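Local coordinates for protein putative regulator (Escherichia coli O6, PDB 3HFI) that probably acts as a transcriptional regulator of the GntR/HutC type, its UTRA domain presumably sensing a small effector molecule and holding two subunits together, at residues T94-S97 / K102-Y105; V138-S141 / P145-F148; R57-S60 / A66-I69. One frame throughout, in Å; residues are numbered along the deposited sequence.

Contact 1 of 3, residues T94-S97 / K102-Y105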
loop_
_atom_site.group_PDB
_atom_site.type_symbol
_atom_site.label_atom_id
_atom_site.label_comp_id
_atom_site.label_asym_id
_atom_site.label_seq_id
_atom_site.Cartn_x
_atom_site.Cartn_y
_atom_site.Cartn_z
ATOM N N THR A 94 -5.619 -1.072 16.236
ATOM C CA THR A 94 -5.416 -0.576 17.579
ATOM C C THR A 94 -5.148 0.932 17.613
ATOM O O THR A 94 -5.597 1.630 18.522
ATOM C CB THR A 94 -4.268 -1.344 18.305
ATOM O OG1 THR A 94 -4.541 -2.760 18.314
ATOM C CG2 THR A 94 -4.109 -0.879 19.739
ATOM N N ILE A 95 -4.380 1.422 16.656
ATOM C CA ILE A 95 -4.142 2.854 16.468
ATOM C C ILE A 95 -5.512 3.529 16.321
ATOM O O ILE A 95 -5.800 4.508 17.004
ATOM C CB ILE A 95 -3.188 3.067 15.256
ATOM C CG1 ILE A 95 -1.756 2.630 15.654
ATOM C CG2 ILE A 95 -3.230 4.495 14.712
ATOM C CD1 ILE A 95 -0.692 2.721 14.509
ATOM N N GLU A 96 -6.389 2.933 15.508
ATOM C CA GLU A 96 -7.694 3.518 15.230
ATOM C C GLU A 96 -8.576 3.523 16.454
ATOM O O GLU A 96 -9.129 4.564 16.747
ATOM C CB GLU A 96 -8.391 2.831 14.032
ATOM C CG GLU A 96 -7.750 3.161 12.676
ATOM C CD GLU A 96 -8.600 2.725 11.517
ATOM O OE1 GLU A 96 -9.375 1.773 11.712
ATOM O OE2 GLU A 96 -8.579 3.345 10.427
ATOM N N SER A 97 -8.662 2.415 17.201
ATOM C CA SER A 97 -9.428 2.408 18.428
ATOM C C SER A 97 -8.984 3.402 19.467
ATOM O O SER A 97 -9.814 4.109 20.056
ATOM C CB SER A 97 -9.406 1.043 19.150
ATOM O OG SER A 97 -9.694 -0.045 18.303
ATOM N N LYS A 102 -9.906 7.595 12.083
ATOM C CA LYS A 102 -9.709 6.671 10.993
ATOM C C LYS A 102 -8.446 7.052 10.259
ATOM O O LYS A 102 -8.137 8.215 10.109
ATOM C CB LYS A 102 -10.935 6.661 10.031
ATOM C CG LYS A 102 -12.183 5.988 10.678
ATOM C CD LYS A 102 -13.539 6.643 10.348
ATOM C CE LYS A 102 -14.521 6.703 11.616
ATOM N NZ LYS A 102 -15.966 7.326 11.466
ATOM N N ILE A 103 -7.721 6.043 9.799
ATOM C CA ILE A 103 -6.657 6.193 8.809
ATOM C C ILE A 103 -7.207 6.446 7.426
ATOM O O ILE A 103 -7.976 5.655 6.905
ATOM C CB ILE A 103 -5.739 4.958 8.831
ATOM C CG1 ILE A 103 -5.017 4.924 10.203
ATOM C CG2 ILE A 103 -4.743 4.981 7.645
ATOM C CD1 ILE A 103 -4.285 3.645 10.434
ATOM N N ARG A 104 -6.843 7.592 6.855
ATOM C CA ARG A 104 -7.342 8.049 5.616
ATOM C C ARG A 104 -6.370 8.164 4.465
ATOM O O ARG A 104 -6.851 8.222 3.330
ATOM C CB ARG A 104 -8.006 9.405 5.785
ATOM C CG ARG A 104 -9.105 9.387 6.861
ATOM C CD ARG A 104 -9.855 10.693 6.861
ATOM N NE ARG A 104 -10.736 10.730 8.012
ATOM C CZ ARG A 104 -11.996 10.348 8.009
ATOM N NH1 ARG A 104 -12.580 9.933 6.872
ATOM N NH2 ARG A 104 -12.706 10.422 9.154
ATOM N N TYR A 105 -5.067 8.198 4.738
ATOM C CA TYR A 105 -4.039 8.290 3.709
ATOM C C TYR A 105 -2.771 7.587 4.082
ATOM O O TYR A 105 -2.401 7.482 5.270
ATOM C CB TYR A 105 -3.579 9.726 3.372
ATOM C CG TYR A 105 -4.680 10.712 3.155
ATOM C CD1 TYR A 105 -5.095 11.054 1.842
ATOM C CD2 TYR A 105 -5.300 11.343 4.226
ATOM C CE1 TYR A 105 -6.134 11.977 1.627
ATOM C CE2 TYR A 105 -6.317 12.278 4.013
ATOM C CZ TYR A 105 -6.727 12.575 2.720
ATOM O OH TYR A 105 -7.752 13.480 2.511
#

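Contact 2 of 3, residues V138-S141 / P145-F148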
loop_
_atom_site.group_PDB
_atom_site.type_symbol
_atom_site.label_atom_id
_atom_site.label_comp_id
_atom_site.label_asym_id
_atom_site.label_seq_id
_atom_site.Cartn_x
_atom_site.Cartn_y
_atom_site.Cartn_z
ATOM N N VAL A 138 1.799 6.978 7.179
ATOM C CA VAL A 138 0.375 6.709 7.401
ATOM C C VAL A 138 -0.234 7.875 8.175
ATOM O O VAL A 138 0.365 8.346 9.137
ATOM C CB VAL A 138 0.196 5.359 8.155
ATOM C CG1 VAL A 138 -1.299 5.067 8.426
ATOM C CG2 VAL A 138 0.835 4.193 7.317
ATOM N N PHE A 139 -1.403 8.365 7.718
ATOM C CA PHE A 139 -2.009 9.611 8.178
ATOM C C PHE A 139 -3.431 9.351 8.625
ATOM O O PHE A 139 -4.166 8.574 7.987
ATOM C CB PHE A 139 -2.159 10.616 7.059
ATOM C CG PHE A 139 -0.878 11.125 6.461
ATOM C CD1 PHE A 139 -0.480 12.427 6.666
ATOM C CD2 PHE A 139 -0.152 10.342 5.590
ATOM C CE1 PHE A 139 0.669 12.931 6.035
ATOM C CE2 PHE A 139 0.998 10.807 4.947
ATOM C CZ PHE A 139 1.408 12.125 5.171
ATOM N N PHE A 140 -3.843 10.048 9.684
ATOM C CA PHE A 140 -5.247 10.220 9.971
ATOM C C PHE A 140 -5.890 11.265 9.082
ATOM O O PHE A 140 -7.001 11.123 8.615
ATOM C CB PHE A 140 -5.389 10.688 11.402
ATOM C CG PHE A 140 -5.074 9.643 12.434
ATOM C CD1 PHE A 140 -5.560 8.338 12.322
ATOM C CD2 PHE A 140 -4.315 9.979 13.542
ATOM C CE1 PHE A 140 -5.279 7.403 13.316
ATOM C CE2 PHE A 140 -4.065 9.043 14.570
ATOM C CZ PHE A 140 -4.541 7.774 14.450
ATOM N N SER A 141 -5.229 12.375 8.896
ATOM C CA SER A 141 -5.765 13.392 8.045
ATOM C C SER A 141 -4.584 13.885 7.282
ATOM O O SER A 141 -3.435 13.583 7.637
ATOM C CB SER A 141 -6.400 14.548 8.824
ATOM O OG SER A 141 -5.409 15.298 9.528
ATOM N N PRO A 145 0.033 13.028 10.321
ATOM C CA PRO A 145 0.654 11.723 10.289
ATOM C C PRO A 145 0.567 11.040 11.643
ATOM O O PRO A 145 0.453 11.717 12.665
ATOM C CB PRO A 145 2.135 12.038 9.925
ATOM C CG PRO A 145 2.144 13.402 9.496
ATOM C CD PRO A 145 1.045 14.079 10.245
ATOM N N VAL A 146 0.511 9.709 11.648
ATOM C CA VAL A 146 0.491 8.952 12.896
ATOM C C VAL A 146 1.615 7.914 12.966
ATOM O O VAL A 146 2.081 7.583 14.061
ATOM C CB VAL A 146 -0.845 8.282 13.176
ATOM C CG1 VAL A 146 -1.247 7.243 12.092
ATOM C CG2 VAL A 146 -0.815 7.608 14.588
ATOM N N GLU A 147 2.076 7.414 11.817
ATOM C CA GLU A 147 3.029 6.306 11.830
ATOM C C GLU A 147 3.902 6.374 10.622
ATOM O O GLU A 147 3.427 6.784 9.555
ATOM C CB GLU A 147 2.302 4.954 11.890
ATOM C CG GLU A 147 3.197 3.718 12.099
ATOM C CD GLU A 147 3.738 3.120 10.820
ATOM O OE1 GLU A 147 3.040 3.174 9.778
ATOM O OE2 GLU A 147 4.842 2.552 10.838
ATOM N N PHE A 148 5.181 6.013 10.805
ATOM C CA PHE A 148 6.224 6.031 9.761
ATOM C C PHE A 148 6.923 4.682 9.826
ATOM O O PHE A 148 7.585 4.355 10.829
ATOM C CB PHE A 148 7.246 7.173 9.983
ATOM C CG PHE A 148 8.334 7.206 8.968
ATOM C CD1 PHE A 148 8.035 7.388 7.627
ATOM C CD2 PHE A 148 9.649 7.022 9.328
ATOM C CE1 PHE A 148 9.007 7.387 6.682
ATOM C CE2 PHE A 148 10.663 7.007 8.344
ATOM C CZ PHE A 148 10.346 7.215 7.073
#

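Contact 3 of 3, residues R57-S60 / A66-I69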
loop_
_atom_site.group_PDB
_atom_site.type_symbol
_atom_site.label_atom_id
_atom_site.label_comp_id
_atom_site.label_asym_id
_atom_site.label_seq_id
_atom_site.Cartn_x
_atom_site.Cartn_y
_atom_site.Cartn_z
ATOM N N ARG A 57 8.597 -5.913 13.761
ATOM C CA ARG A 57 7.650 -7.008 13.541
ATOM C C ARG A 57 8.070 -7.819 12.339
ATOM O O ARG A 57 8.506 -7.260 11.331
ATOM C CB ARG A 57 6.258 -6.432 13.323
ATOM C CG ARG A 57 5.671 -5.894 14.621
ATOM C CD ARG A 57 4.754 -4.759 14.364
ATOM N NE ARG A 57 3.525 -5.265 13.823
ATOM C CZ ARG A 57 2.952 -4.876 12.683
ATOM N NH1 ARG A 57 3.447 -3.931 11.879
ATOM N NH2 ARG A 57 1.828 -5.459 12.338
ATOM N N LEU A 58 7.977 -9.143 12.472
ATOM C CA LEU A 58 8.410 -10.041 11.421
ATOM C C LEU A 58 7.155 -10.718 10.931
ATOM O O LEU A 58 6.423 -11.330 11.706
ATOM C CB LEU A 58 9.441 -11.063 11.926
ATOM C CG LEU A 58 10.050 -12.010 10.881
ATOM C CD1 LEU A 58 11.052 -11.299 9.989
ATOM C CD2 LEU A 58 10.711 -13.191 11.555
ATOM N N ARG A 59 6.870 -10.543 9.657
ATOM C CA ARG A 59 5.653 -11.081 9.103
ATOM C C ARG A 59 6.030 -12.275 8.293
ATOM O O ARG A 59 6.877 -12.160 7.416
ATOM C CB ARG A 59 4.983 -10.097 8.200
ATOM C CG ARG A 59 3.985 -10.764 7.289
ATOM C CD ARG A 59 2.943 -9.761 6.876
ATOM N NE ARG A 59 2.358 -9.199 8.089
ATOM C CZ ARG A 59 1.788 -8.005 8.171
ATOM N NH1 ARG A 59 1.707 -7.207 7.105
ATOM N NH2 ARG A 59 1.296 -7.597 9.333
ATOM N N SER A 60 5.415 -13.416 8.598
ATOM C CA SER A 60 5.609 -14.620 7.798
ATOM C C SER A 60 4.294 -15.072 7.142
ATOM O O SER A 60 3.189 -14.979 7.708
ATOM C CB SER A 60 6.289 -15.733 8.610
ATOM O OG SER A 60 5.720 -15.871 9.892
ATOM N N ALA A 66 8.131 -13.394 5.224
ATOM C CA ALA A 66 7.848 -12.462 4.128
ATOM C C ALA A 66 8.620 -11.147 4.304
ATOM O O ALA A 66 9.435 -10.797 3.452
ATOM C CB ALA A 66 6.339 -12.173 4.029
ATOM N N MET A 67 8.385 -10.434 5.404
ATOM C CA MET A 67 8.946 -9.122 5.533
ATOM C C MET A 67 9.231 -8.734 6.971
ATOM O O MET A 67 8.622 -9.258 7.906
ATOM C CB MET A 67 7.984 -8.105 4.928
ATOM C CG MET A 67 6.627 -8.078 5.574
ATOM S SD MET A 67 5.354 -7.213 4.571
ATOM C CE MET A 67 4.729 -8.602 3.653
ATOM N N LEU A 68 10.166 -7.801 7.118
ATOM C CA LEU A 68 10.519 -7.189 8.398
ATOM C C LEU A 68 9.989 -5.757 8.395
ATOM O O LEU A 68 10.247 -5.003 7.471
ATOM C CB LEU A 68 12.037 -7.260 8.589
ATOM C CG LEU A 68 12.641 -6.694 9.866
ATOM C CD1 LEU A 68 12.291 -7.533 11.100
ATOM C CD2 LEU A 68 14.124 -6.682 9.590
ATOM N N ILE A 69 9.202 -5.412 9.412
ATOM C CA ILE A 69 8.543 -4.134 9.512
ATOM C C ILE A 69 9.037 -3.424 10.751
ATOM O O ILE A 69 9.010 -4.004 11.850
ATOM C CB ILE A 69 7.017 -4.292 9.613
ATOM C CG1 ILE A 69 6.513 -5.257 8.512
ATOM C CG2 ILE A 69 6.352 -2.886 9.557
ATOM C CD1 ILE A 69 5.019 -5.556 8.563
#

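Contact 1 of 3, residues T94-S97 / K102-Y105
Glu-96 reaches out from its helix and meets the chain at Ile-103, where its carboxylate accepts the main-chain N-H. Ile-103 N donates to Glu-96 OE2 over 2.9 Å, and the bond is nearly straight, 165° at the hydrogen. The donor comes in on the anti side of OE2 and lies 18° out of the carboxylate plane. Glu-96 gets there with CG anti to its own carbonyl carbon (chi1 -72°) and the rest of the chain extended, which carries the acid clear of the helix and up to the loop.

The two main side chains run at about a right angle to one another. Ile-103 therefore lies across the stem of Glu-96 instead of alongside it: Ile-103 CG1 is 4.1 Å from Glu-96 CG, while Ile-103 CB sits 3.6 Å from Glu-96 OE2. On the other side of the bonded amide, Lys-102 CA is 3.6 Å from the same OE2, although the lysine side chain starts off away from the helix and only its CB stays near the oxygen. One oxygen thus lies against the chain on both sides of the peptide link between Lys-102 and Ile-103. A looser apolar touch between two buried side chains, Ile-95 CG2 to Ile-103 CD1 at 4.5 Å, adds to the contact. The other carboxylate oxygen, OE1, has a long, weak ion pair with Lys-157 of the second subunit.

In the fold, this contact ties helix 91-99 to the loop that leads from it into strand 105-114. Ile-95 also packs on Phe-140, and Ile-103 packs on Val-138 of strand 130-139 and on Leu-160 of the second subunit. Just beyond, Tyr-105 pairs antiparallel with a strand of that subunit, continuing the sheet across the interface.

Contact 2 of 3, residues V138-S141 / P145-F148
Val-146 starts out toward the segment 138-141 and meets the ring of Phe-140, where the chain turns a corner. Its CB stands over one face of the Phe-140 ring, 4.0 Å from the centroid and 27° off the normal, a CH-pi contact. From there the two methyls part. CG1 lies between the backbone N and the carbonyl carbon (chi1 62°), which brings it back to 3.5 Å from Val-138 O and sets it over the centre of the Phe-140 ring, 4.0 Å above its plane. CG2 reaches the CE2 and CZ atoms of the ring, 3.6 Å from Phe-140 CE2.

Behind this side chain the backbones pair antiparallel with a classic beta bulge, Val-146 and Glu-147 both facing Val-138. Val-138 O takes a nearly linear bond from Val-146 N at 2.9 Å and a weak one from Glu-147 N at 3.3 Å, while Val-138 N donates to Glu-147 O. After the bulge, Pro-145 lies against the Phe-139 ring, its CB over one face and its CG 3.8 Å from Phe-139 CE1.

Chemically this is an apolar, buried corner stitched by main-chain bonds. The one acid in it, Glu-147, has OE1 3.5 Å from the methyl CG2 of Val-138, and its OE2 is bonded to Asn-71 ND2; that amide probably offsets part of the cost of burying the carboxylate.

Contact 3 of 3, residues R57-S60 / A66-I69
Antiparallel pairing, regular until a bulge near the turn, joins 57-60 to 66-69, parts of the two arms of a beta hairpin within the six-stranded sheet, with the strand directions 167° apart. Arg-57 and Ile-69 form one hydrogen-bonded pair and Arg-59 and Met-67 the next; Leu-58 and Leu-68 make the non-hydrogen-bonded pair between them. Near the turn, Arg-59 O is gripped twice, by Met-67 N at 3.0 Å and by Ala-66 N at 2.8 Å, the latter more bent at 137°.

On the face carrying the arginines, Arg-59 and Met-67 lie side by side and point the same way, Arg-59 CB 3.7 Å from Met-67 CG. A bend at chi3 (-56°) turns the guanidinium of Arg-59 so that Ile-69 CD1 sits over one face, toward its rim. The same CD1 is 4.0 Å from Arg-57 NH1, which is hydrogen-bonded to Asn-71 OD1. On the other face Leu-58 CD1 meets Leu-68 CD1 at 4.1 Å, and both leucines pack against Leu-123 of helix 117-123.

Ala-66 and Met-67 both facing Arg-59 make a classic beta bulge, here in a hairpin belonging to the antiparallel sheet of the UTRA domain.

Contacts 1 and 2 are direct neighbours, their centres 8 Å apart: Tyr-105 O and Phe-139 N, 2.8 Å apart, are probably hydrogen-bonded, as are Arg-104 N and Phe-139 O at 3.1 Å. These bonds set the start of strand 105-114, outermost in this chain but continued by the second subunit, beside the hairpin of contact 2. Contact 3 touches neither: its centre is about 20 Å from that of contact 2 and 21 Å from that of contact 1, with nearest atoms about 6 Å and 8 Å apart. Contacts 2 and 3 share one sheet, strands 144-153 and 65-73 being adjacent, and Asn-71 bonds both Glu-147 and Arg-57.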